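Local coordinates for protein P47 (Clostridium botulinum, PDB 6EKT) that may belong to a progenitor complex that protects botulinum neurotoxin in the host gut, and resembles tubular lipid-binding (TULIP) proteins in fold, at residues A[292-296]-A[297-301]; A[242-245]-A[246-250]; A[92-96]-A[97-101]; A[386-389]-A[390-394]. All coordinates share one frame; numbering follows the deposited sequence.

Followed from the N terminus, the four contacts come in series, none nested in or crossing another, and each ties neighbouring pieces of chain. Contact 3 closes a hairpin between strands 91-94 and 99-101, at the edge of a four-stranded antiparallel sheet. Contact 2 turns the chain from strand 238-242 into helix 244-252, near the middle of the molecule. Contact 1 closes a second hairpin, strand 292-294 with strand 297-311, its centre about 95 Å from that of contact 3. Contact 4 is a stretch of helix 374-394. Contacts 1 and 4 are the one pair that touch: L292 and P301 of contact 1 pack on S390 and S387 of contact 4.

Contact 1: residues A[292-296]-A[297-301]; sequences LKVAA and LYYYP
V294 and Y299 meet on the packed side of this tight hairpin, their side chains crossing at about a right angle. Ring carbon CE1 of Y299 lies 3.8 Å from CB of V294, and the V294 carbonyl oxygen sits in plane at the ring's edge. A water bridges the two residues: it donates to V294 O at 2.7 Å and is 2.6 Å from Y299 OH, so the phenol is tied back to the turn. On the same face the methyl CD1 of L292 reaches CG of P301 at 4.0 Å, and helix 374-394 packs against this side, V379 and V383 touching Y299.

The other face is the solvent side, where K293 lies over Y298, with CB 3.9 Å from the ring centroid in a CH-pi contact, 20° off the ring normal. With CG anti to the backbone N (chi1 -165°), the lysine chain runs on across the ring, putting CD 3.6 Å from Y298 OH, before bending at its last torsion so that NZ donates to A295 O at 3.1 Å.

Between the faces, L292 and Y299 exchange two backbone bonds, and V294 and L297 exchange two more. V294 N donates to L297 O almost straight down the carbonyl, whereas L297 N approaches V294 O from above the carbonyl plane. V294 to L297 forms a type II' beta turn, the classic reversal of a two-residue beta hairpin.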
loop_
_atom_site.group_PDB
_atom_site.type_symbol
_atom_site.label_atom_id
_atom_site.label_comp_id
_atom_site.label_asym_id
_atom_site.label_seq_id
_atom_site.Cartn_x
_atom_site.Cartn_y
_atom_site.Cartn_z
ATOM N N LEU A 292 -4.000 -29.119 28.903
ATOM C CA LEU A 292 -4.994 -29.962 28.222
ATOM C C LEU A 292 -5.402 -31.148 29.073
ATOM O O LEU A 292 -4.541 -31.929 29.523
ATOM C CB LEU A 292 -4.411 -30.510 26.917
ATOM C CG LEU A 292 -4.073 -29.541 25.827
ATOM C CD1 LEU A 292 -3.342 -30.347 24.758
ATOM C CD2 LEU A 292 -5.375 -28.954 25.291
ATOM N N LYS A 293 -6.715 -31.319 29.255
ATOM C CA LYS A 293 -7.217 -32.393 30.096
ATOM C C LYS A 293 -7.395 -33.631 29.240
ATOM O O LYS A 293 -8.140 -33.617 28.264
ATOM C CB LYS A 293 -8.544 -32.018 30.779
ATOM C CG LYS A 293 -8.920 -32.934 31.931
ATOM C CD LYS A 293 -9.985 -32.279 32.803
ATOM C CE LYS A 293 -10.881 -33.248 33.542
ATOM N NZ LYS A 293 -10.154 -34.270 34.344
ATOM N N VAL A 294 -6.679 -34.677 29.606
ATOM C CA VAL A 294 -6.779 -35.987 28.959
ATOM C C VAL A 294 -7.036 -36.996 30.069
ATOM O O VAL A 294 -6.232 -37.143 31.006
ATOM C CB VAL A 294 -5.503 -36.336 28.143
ATOM C CG1 VAL A 294 -5.724 -37.602 27.323
ATOM C CG2 VAL A 294 -5.090 -35.181 27.244
ATOM N N ALA A 295 -8.173 -37.691 29.967
ATOM C CA ALA A 295 -8.763 -38.459 31.071
ATOM C C ALA A 295 -8.830 -37.603 32.353
ATOM O O ALA A 295 -9.384 -36.502 32.320
ATOM C CB ALA A 295 -8.062 -39.819 31.288
ATOM N N ALA A 296 -8.253 -38.068 33.458
ATOM C CA ALA A 296 -8.373 -37.322 34.728
ATOM C C ALA A 296 -7.334 -36.198 34.933
ATOM O O ALA A 296 -7.449 -35.415 35.874
ATOM C CB ALA A 296 -8.383 -38.261 35.911
ATOM N N LEU A 297 -6.339 -36.108 34.056
ATOM C CA LEU A 297 -5.178 -35.234 34.309
ATOM C C LEU A 297 -4.977 -34.165 33.244
ATOM O O LEU A 297 -5.406 -34.319 32.091
ATOM C CB LEU A 297 -3.896 -36.064 34.475
ATOM C CG LEU A 297 -3.809 -37.086 35.617
ATOM C CD1 LEU A 297 -2.741 -38.128 35.321
ATOM C CD2 LEU A 297 -3.573 -36.437 36.992
ATOM N N TYR A 298 -4.302 -33.088 33.636
ATOM C CA TYR A 298 -3.892 -32.039 32.699
ATOM C C TYR A 298 -2.446 -32.212 32.281
ATOM O O TYR A 298 -1.595 -32.565 33.104
ATOM C CB TYR A 298 -4.042 -30.672 33.343
ATOM C CG TYR A 298 -5.461 -30.160 33.336
ATOM C CD1 TYR A 298 -5.940 -29.411 32.257
ATOM C CD2 TYR A 298 -6.320 -30.425 34.402
ATOM C CE1 TYR A 298 -7.250 -28.934 32.243
ATOM C CE2 TYR A 298 -7.629 -29.953 34.401
ATOM C CZ TYR A 298 -8.087 -29.223 33.320
ATOM O OH TYR A 298 -9.387 -28.762 33.322
ATOM N N TYR A 299 -2.183 -31.908 31.011
ATOM C CA TYR A 299 -0.861 -32.063 30.392
ATOM C C TYR A 299 -0.473 -30.770 29.686
ATOM O O TYR A 299 -1.336 -29.993 29.281
ATOM C CB TYR A 299 -0.889 -33.224 29.391
ATOM C CG TYR A 299 -1.202 -34.514 30.065
ATOM C CD1 TYR A 299 -2.546 -34.922 30.247
ATOM C CD2 TYR A 299 -0.179 -35.333 30.555
ATOM C CE1 TYR A 299 -2.849 -36.107 30.906
ATOM C CE2 TYR A 299 -0.480 -36.526 31.219
ATOM C CZ TYR A 299 -1.813 -36.917 31.363
ATOM O OH TYR A 299 -2.081 -38.090 32.014
ATOM N N TYR A 300 0.829 -30.537 29.561
ATOM C CA TYR A 300 1.338 -29.214 29.228
ATOM C C TYR A 300 2.359 -29.294 28.092
ATOM O O TYR A 300 3.570 -29.339 28.341
ATOM C CB TYR A 300 1.975 -28.611 30.474
ATOM C CG TYR A 300 0.967 -28.428 31.592
ATOM C CD1 TYR A 300 0.145 -27.293 31.631
ATOM C CD2 TYR A 300 0.795 -29.420 32.579
ATOM C CE1 TYR A 300 -0.788 -27.129 32.651
ATOM C CE2 TYR A 300 -0.143 -29.267 33.593
ATOM C CZ TYR A 300 -0.933 -28.109 33.608
ATOM O OH TYR A 300 -1.855 -27.956 34.606
ATOM N N PRO A 301 1.875 -29.283 26.843
ATOM C CA PRO A 301 2.822 -29.349 25.729
ATOM C C PRO A 301 3.758 -28.133 25.684
ATOM O O PRO A 301 3.397 -27.017 26.135
ATOM C CB PRO A 301 1.920 -29.352 24.488
ATOM C CG PRO A 301 0.579 -29.789 24.972
ATOM C CD PRO A 301 0.471 -29.446 26.416
HETATM O O HOH W 1 -4.357 -39.072 31.094
#

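Contact 2: residues A[242-245]-A[246-250]; sequences ISEK and LFLQN
L246 opens the second segment by meeting S243, the N-cap residue of helix 244-252. Its backbone N donates to S243 OG at 3.1 Å, a nearly straight bond with an angle of 166° at the hydrogen. The serine oxygen can reach it because OG stands between the backbone N and the carbonyl carbon (chi1 72°). L246 CB also lies 3.5 Å from CG2 of I242, whose side chain crosses that of the leucine at about a right angle, so an apolar contact adjoins the polar cap.

F247 comes next. Its N donates to S243 O at 3.0 Å, so the cap residue takes one bond on its side chain and another on its carbonyl. The phenylalanine ring stacks with F430, linking the first turn to strand 430-434.

At L248 the N bonds to E244 O, again at 3.0 Å, and the leucine runs side by side with the glutamate, CD1 of L248 being 4.1 Å from CG of E244. L310 touches both. Beyond that apolar stem, E244 OE1 accepts from G279 N.

Q249 N closes the next turn on K245 O at 2.9 Å, with the donor tilted 20° from the carbonyl plane. The amine of K245 departs to S273 OG. Last, N250 N bonds to L246 O as the helix widens into a pi-type turn.

Chemically, the serine hydroxyl serves the L246 amide, which lies too near the helix start to have an i-4 carbonyl within the helix, while the S243 carbonyl makes the first regular helical bond; the polar ends of E244 and K245 tie the same turn to G279 and S273.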
loop_
_atom_site.group_PDB
_atom_site.type_symbol
_atom_site.label_atom_id
_atom_site.label_comp_id
_atom_site.label_asym_id
_atom_site.label_seq_id
_atom_site.Cartn_x
_atom_site.Cartn_y
_atom_site.Cartn_z
ATOM N N ILE A 242 0.917 -3.182 1.154
ATOM C CA ILE A 242 1.876 -3.249 2.261
ATOM C C ILE A 242 2.862 -4.392 2.003
ATOM O O ILE A 242 2.438 -5.490 1.644
ATOM C CB ILE A 242 1.107 -3.477 3.581
ATOM C CG1 ILE A 242 0.197 -2.277 3.861
ATOM C CG2 ILE A 242 2.044 -3.666 4.773
ATOM C CD1 ILE A 242 -1.036 -2.629 4.677
ATOM N N SER A 243 4.154 -4.158 2.252
ATOM C CA SER A 243 5.187 -5.173 2.032
ATOM C C SER A 243 4.934 -6.422 2.908
ATOM O O SER A 243 4.276 -6.351 3.960
ATOM C CB SER A 243 6.587 -4.633 2.343
ATOM O OG SER A 243 6.768 -4.464 3.756
ATOM N N GLU A 244 5.411 -7.563 2.422
ATOM C CA GLU A 244 5.349 -8.803 3.206
ATOM C C GLU A 244 5.867 -8.596 4.632
ATOM O O GLU A 244 5.233 -9.055 5.597
ATOM C CB GLU A 244 6.154 -9.903 2.522
ATOM C CG GLU A 244 6.166 -11.202 3.331
ATOM C CD GLU A 244 7.136 -12.208 2.747
ATOM O OE1 GLU A 244 8.323 -12.147 3.077
ATOM O OE2 GLU A 244 6.699 -13.059 1.965
ATOM N N LYS A 245 7.014 -7.928 4.765
ATOM C CA LYS A 245 7.664 -7.744 6.067
ATOM C C LYS A 245 6.821 -6.886 7.015
ATOM O O LYS A 245 6.634 -7.240 8.196
ATOM C CB LYS A 245 9.090 -7.193 5.882
ATOM C CG LYS A 245 9.836 -6.810 7.149
ATOM C CD LYS A 245 11.303 -6.670 6.800
ATOM C CE LYS A 245 11.999 -5.634 7.648
ATOM N NZ LYS A 245 13.442 -5.672 7.268
ATOM N N LEU A 246 6.295 -5.769 6.509
ATOM C CA LEU A 246 5.391 -4.940 7.335
ATOM C C LEU A 246 4.113 -5.668 7.744
ATOM O O LEU A 246 3.619 -5.473 8.845
ATOM C CB LEU A 246 5.066 -3.618 6.619
ATOM C CG LEU A 246 6.180 -2.567 6.626
ATOM C CD1 LEU A 246 5.696 -1.328 5.850
ATOM C CD2 LEU A 246 6.577 -2.183 8.039
ATOM N N PHE A 247 3.579 -6.503 6.849
ATOM C CA PHE A 247 2.387 -7.320 7.124
ATOM C C PHE A 247 2.676 -8.299 8.288
ATOM O O PHE A 247 1.895 -8.398 9.241
ATOM C CB PHE A 247 1.964 -8.073 5.852
ATOM C CG PHE A 247 0.836 -9.048 6.053
ATOM C CD1 PHE A 247 -0.454 -8.605 6.366
ATOM C CD2 PHE A 247 1.075 -10.425 5.956
ATOM C CE1 PHE A 247 -1.491 -9.513 6.565
ATOM C CE2 PHE A 247 0.034 -11.344 6.142
ATOM C CZ PHE A 247 -1.243 -10.890 6.441
ATOM N N LEU A 248 3.801 -8.994 8.196
ATOM C CA LEU A 248 4.213 -9.940 9.248
ATOM C C LEU A 248 4.416 -9.227 10.580
ATOM O O LEU A 248 3.934 -9.697 11.599
ATOM C CB LEU A 248 5.486 -10.681 8.838
ATOM C CG LEU A 248 5.335 -11.705 7.711
ATOM C CD1 LEU A 248 6.698 -12.253 7.300
ATOM C CD2 LEU A 248 4.398 -12.847 8.115
ATOM N N GLN A 249 5.112 -8.090 10.559
ATOM C CA GLN A 249 5.497 -7.386 11.765
ATOM C C GLN A 249 4.276 -6.783 12.459
ATOM O O GLN A 249 4.120 -6.935 13.681
ATOM C CB GLN A 249 6.533 -6.292 11.451
ATOM C CG GLN A 249 6.964 -5.438 12.647
ATOM C CD GLN A 249 7.669 -6.236 13.735
ATOM O OE1 GLN A 249 8.534 -7.068 13.454
ATOM N NE2 GLN A 249 7.321 -5.957 14.982
ATOM N N ASN A 250 3.389 -6.171 11.667
ATOM C CA ASN A 250 2.324 -5.335 12.210
ATOM C C ASN A 250 0.917 -5.864 12.138
ATOM O O ASN A 250 0.010 -5.318 12.779
ATOM C CB ASN A 250 2.400 -3.955 11.564
ATOM C CG ASN A 250 3.756 -3.348 11.726
ATOM O OD1 ASN A 250 4.531 -3.260 10.760
ATOM N ND2 ASN A 250 4.089 -2.973 12.957
#

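Contact 3: residues A[92-96]-A[97-101]; sequences YFKVR and NTTVD
A beta hairpin at the margin of a four-stranded antiparallel sheet joins strands 91-94 and 99-101, and the side turned to helix 152-168 carries F93, which is buried, and V100. The valine CB sits over one face of the phenylalanine ring, offset toward its rim, in a CH-pi contact 4.0 Å from the centroid and 26° off the normal. Its nearest ring atom, F93 CE1, is 3.6 Å from V100 CB. A chi1 of 72°, which sets CG of F93 over its own backbone, brings the ring alongside the valine. Helix 152-168 covers this side, Y157, F158 and L161 touching F93.

F93 and V100 form the hydrogen-bonded pair: F93 N donates to V100 O at 3.0 Å, and V100 N returns a bond to F93 O at 2.8 Å. Strand 62-68 flanks the hairpin on the side away from strand 99-101, and Y92 OH is bonded there to E63.

On the other face, K94 and T99 run side by side as a non-hydrogen-bonded pair. The methyl CG2 of T99 presses on CD of K94 at 3.3 Å, tighter than usual carbon packing. At the reversal, V95 N reaches T98 O at 2.9 Å, while N97 N makes a weak bond to V95 O.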
loop_
_atom_site.group_PDB
_atom_site.type_symbol
_atom_site.label_atom_id
_atom_site.label_comp_id
_atom_site.label_asym_id
_atom_site.label_seq_id
_atom_site.Cartn_x
_atom_site.Cartn_y
_atom_site.Cartn_z
ATOM N N TYR A 92 -7.603 35.296 -25.546
ATOM C CA TYR A 92 -6.842 35.799 -26.682
ATOM C C TYR A 92 -5.370 35.976 -26.307
ATOM O O TYR A 92 -5.006 35.994 -25.126
ATOM C CB TYR A 92 -7.436 37.153 -27.150
ATOM C CG TYR A 92 -7.172 38.292 -26.189
ATOM C CD1 TYR A 92 -8.012 38.516 -25.093
ATOM C CD2 TYR A 92 -6.063 39.141 -26.368
ATOM C CE1 TYR A 92 -7.762 39.546 -24.195
ATOM C CE2 TYR A 92 -5.805 40.180 -25.478
ATOM C CZ TYR A 92 -6.655 40.370 -24.394
ATOM O OH TYR A 92 -6.408 41.388 -23.510
ATOM N N PHE A 93 -4.526 36.120 -27.320
ATOM C CA PHE A 93 -3.230 36.748 -27.107
ATOM C C PHE A 93 -2.959 37.796 -28.183
ATOM O O PHE A 93 -3.528 37.729 -29.276
ATOM C CB PHE A 93 -2.093 35.729 -26.950
ATOM C CG PHE A 93 -1.696 35.027 -28.219
ATOM C CD1 PHE A 93 -2.342 33.856 -28.620
ATOM C CD2 PHE A 93 -0.631 35.504 -28.994
ATOM C CE1 PHE A 93 -1.952 33.186 -29.782
ATOM C CE2 PHE A 93 -0.238 34.839 -30.155
ATOM C CZ PHE A 93 -0.898 33.678 -30.546
ATOM N N LYS A 94 -2.131 38.757 -27.823
ATOM C CA LYS A 94 -1.770 39.871 -28.672
ATOM C C LYS A 94 -0.285 40.065 -28.716
ATOM O O LYS A 94 0.346 40.130 -27.696
ATOM C CB LYS A 94 -2.404 41.140 -28.113
ATOM C CG LYS A 94 -2.381 42.347 -29.037
ATOM C CD LYS A 94 -3.413 43.386 -28.610
ATOM C CE LYS A 94 -3.311 44.652 -29.453
ATOM N NZ LYS A 94 -4.047 45.806 -28.851
ATOM N N VAL A 95 0.258 40.195 -29.918
ATOM C CA VAL A 95 1.673 40.383 -30.092
ATOM C C VAL A 95 2.087 41.639 -30.874
ATOM O O VAL A 95 2.325 42.651 -30.282
ATOM C CB VAL A 95 2.379 39.105 -30.666
ATOM C CG1 VAL A 95 3.883 39.277 -30.730
ATOM C CG2 VAL A 95 2.137 37.922 -29.760
ATOM N N ARG A 96 2.158 41.577 -32.191
ATOM C CA ARG A 96 2.701 42.715 -32.953
ATOM C C ARG A 96 1.572 43.506 -33.578
ATOM O O ARG A 96 1.506 43.729 -34.775
ATOM C CB ARG A 96 3.743 42.211 -33.971
ATOM C CG ARG A 96 5.100 41.856 -33.356
ATOM C CD ARG A 96 5.764 40.629 -33.976
ATOM N NE ARG A 96 5.553 40.633 -35.407
ATOM C CZ ARG A 96 6.331 40.061 -36.316
ATOM N NH1 ARG A 96 7.403 39.385 -35.957
ATOM N NH2 ARG A 96 5.997 40.164 -37.608
ATOM N N ASN A 97 0.724 44.003 -32.709
ATOM C CA ASN A 97 -0.530 44.654 -33.112
ATOM C C ASN A 97 -1.509 43.635 -33.731
ATOM O O ASN A 97 -2.507 44.018 -34.350
ATOM C CB ASN A 97 -0.262 45.839 -34.073
ATOM C CG ASN A 97 -0.853 47.150 -33.582
ATOM O OD1 ASN A 97 -1.923 47.184 -32.960
ATOM N ND2 ASN A 97 -0.157 48.250 -33.872
ATOM N N THR A 98 -1.220 42.341 -33.544
ATOM C CA THR A 98 -2.066 41.242 -34.022
ATOM C C THR A 98 -2.644 40.515 -32.816
ATOM O O THR A 98 -1.903 40.128 -31.910
ATOM C CB THR A 98 -1.272 40.218 -34.867
ATOM O OG1 THR A 98 -0.441 40.902 -35.813
ATOM C CG2 THR A 98 -2.212 39.273 -35.614
ATOM N N THR A 99 -3.962 40.341 -32.819
ATOM C CA THR A 99 -4.659 39.579 -31.788
ATOM C C THR A 99 -5.132 38.234 -32.357
ATOM O O THR A 99 -5.623 38.165 -33.496
ATOM C CB THR A 99 -5.858 40.361 -31.210
ATOM O OG1 THR A 99 -6.837 40.543 -32.234
ATOM C CG2 THR A 99 -5.431 41.729 -30.708
ATOM N N VAL A 100 -4.962 37.173 -31.560
ATOM C CA VAL A 100 -5.382 35.821 -31.942
ATOM C C VAL A 100 -6.397 35.329 -30.906
ATOM O O VAL A 100 -6.157 35.428 -29.701
ATOM C CB VAL A 100 -4.172 34.843 -32.070
ATOM C CG1 VAL A 100 -4.626 33.411 -32.366
ATOM C CG2 VAL A 100 -3.196 35.306 -33.144
ATOM N N ASP A 101 -7.520 34.801 -31.389
ATOM C CA ASP A 101 -8.585 34.298 -30.536
ATOM C C ASP A 101 -8.234 32.910 -29.988
ATOM O O ASP A 101 -7.838 32.024 -30.747
ATOM C CB ASP A 101 -9.906 34.262 -31.317
ATOM C CG ASP A 101 -11.135 34.110 -30.417
ATOM O OD1 ASP A 101 -11.005 33.827 -29.202
ATOM O OD2 ASP A 101 -12.257 34.280 -30.942
#

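Contact 4: residues A[386-389]-A[390-394]; sequences WSIK and SIEGA
E392 lies alongside I388, one turn earlier, with both side chains pointing the same way. Its carboxylate oxygen OE2 comes to 3.3 Å from the methyl CG2 of I388, and CG of E392 is an equal 3.3 Å from I388 O. The glutamate has CG anti to its carbonyl carbon (chi1 -73°) and is extended beyond it, which carries the carboxylate back along the helix.

K389 approaches the same carboxylate from another direction, bent at its second and third torsions. No direct salt bridge forms, since NZ of K389 stays 4.7 Å from OE1 of E392. Water spans the gap: one molecule accepts from K389 NZ at 2.7 Å and donates to E392 OE1, while a second also donates to OE1 but is only weakly held by the amine. Hydration therefore probably softens the attraction between the two charges.

Around the backbone, W386 O, S387 O, I388 O and K389 O accept in turn from the N atoms of S390, I391, E392 and G393, the straightest angles, 170°, being those of I391 and E392. CG1 of I391 also rests 3.3 Å from S387 O. I388 and I391 both touch F336 of strand 329-347, and S390 OG is bonded to W289 NE1. Here is the regular i to i+4 ladder of an alpha helix, consistent with helix 374-394 being the long helix about which a beta-sheet wraps in the TULIP-like fold.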
loop_
_atom_site.group_PDB
_atom_site.type_symbol
_atom_site.label_atom_id
_atom_site.label_comp_id
_atom_site.label_asym_id
_atom_site.label_seq_id
_atom_site.Cartn_x
_atom_site.Cartn_y
_atom_site.Cartn_z
ATOM N N TRP A 386 -3.885 -35.768 21.598
ATOM C CA TRP A 386 -4.562 -34.532 22.057
ATOM C C TRP A 386 -3.679 -33.283 21.902
ATOM O O TRP A 386 -4.150 -32.204 21.484
ATOM C CB TRP A 386 -5.012 -34.670 23.520
ATOM C CG TRP A 386 -6.458 -35.025 23.707
ATOM C CD1 TRP A 386 -7.429 -34.221 24.251
ATOM C CD2 TRP A 386 -7.099 -36.269 23.399
ATOM N NE1 TRP A 386 -8.631 -34.882 24.275
ATOM C CE2 TRP A 386 -8.459 -36.136 23.755
ATOM C CE3 TRP A 386 -6.663 -37.478 22.833
ATOM C CZ2 TRP A 386 -9.396 -37.174 23.575
ATOM C CZ3 TRP A 386 -7.603 -38.517 22.657
ATOM C CH2 TRP A 386 -8.948 -38.349 23.028
ATOM N N SER A 387 -2.398 -33.425 22.223
ATOM C CA SER A 387 -1.453 -32.292 22.109
ATOM C C SER A 387 -1.320 -31.819 20.653
ATOM O O SER A 387 -1.385 -30.610 20.353
ATOM C CB SER A 387 -0.069 -32.680 22.659
ATOM O OG SER A 387 -0.128 -32.948 24.048
ATOM N N ILE A 388 -1.095 -32.774 19.749
ATOM C CA ILE A 388 -0.952 -32.450 18.326
ATOM C C ILE A 388 -2.247 -31.821 17.788
ATOM O O ILE A 388 -2.198 -30.749 17.144
ATOM C CB ILE A 388 -0.532 -33.704 17.490
ATOM C CG1 ILE A 388 0.940 -34.065 17.777
ATOM C CG2 ILE A 388 -0.720 -33.433 15.989
ATOM C CD1 ILE A 388 1.370 -35.438 17.263
ATOM N N LYS A 389 -3.395 -32.433 18.102
ATOM C CA LYS A 389 -4.701 -31.911 17.614
ATOM C C LYS A 389 -4.992 -30.519 18.179
ATOM O O LYS A 389 -5.471 -29.628 17.444
ATOM C CB LYS A 389 -5.845 -32.868 17.922
ATOM C CG LYS A 389 -5.742 -34.190 17.144
ATOM C CD LYS A 389 -6.102 -34.036 15.684
ATOM C CE LYS A 389 -7.578 -33.685 15.488
ATOM N NZ LYS A 389 -7.907 -33.469 14.044
ATOM N N SER A 390 -4.662 -30.324 19.458
ATOM C CA SER A 390 -4.855 -29.005 20.100
ATOM C C SER A 390 -4.092 -27.906 19.361
ATOM O O SER A 390 -4.676 -26.883 18.976
ATOM C CB SER A 390 -4.451 -29.031 21.581
ATOM O OG SER A 390 -4.687 -27.761 22.171
ATOM N N ILE A 391 -2.794 -28.137 19.157
ATOM C CA ILE A 391 -1.926 -27.174 18.497
ATOM C C ILE A 391 -2.405 -26.929 17.065
ATOM O O ILE A 391 -2.592 -25.765 16.666
ATOM C CB ILE A 391 -0.446 -27.609 18.545
ATOM C CG1 ILE A 391 0.033 -27.653 20.005
ATOM C CG2 ILE A 391 0.432 -26.702 17.663
ATOM C CD1 ILE A 391 1.372 -28.352 20.195
ATOM N N GLU A 392 -2.655 -28.007 16.313
ATOM C CA GLU A 392 -3.116 -27.879 14.911
ATOM C C GLU A 392 -4.358 -27.024 14.819
ATOM O O GLU A 392 -4.463 -26.189 13.935
ATOM C CB GLU A 392 -3.403 -29.249 14.282
ATOM C CG GLU A 392 -2.122 -30.017 13.978
ATOM C CD GLU A 392 -2.365 -31.449 13.541
ATOM O OE1 GLU A 392 -3.502 -31.960 13.700
ATOM O OE2 GLU A 392 -1.397 -32.061 13.022
ATOM N N GLY A 393 -5.285 -27.225 15.760
ATOM C CA GLY A 393 -6.568 -26.529 15.725
ATOM C C GLY A 393 -6.437 -25.065 16.131
ATOM O O GLY A 393 -7.312 -24.259 15.824
ATOM N N ALA A 394 -5.351 -24.734 16.827
ATOM C CA ALA A 394 -5.153 -23.378 17.356
ATOM C C ALA A 394 -4.345 -22.494 16.399
ATOM O O ALA A 394 -4.188 -21.314 16.662
ATOM C CB ALA A 394 -4.470 -23.435 18.709
HETATM O O HOH W 2 -6.113 -31.637 13.076
HETATM O O HOH W 3 -4.827 -33.963 12.460
#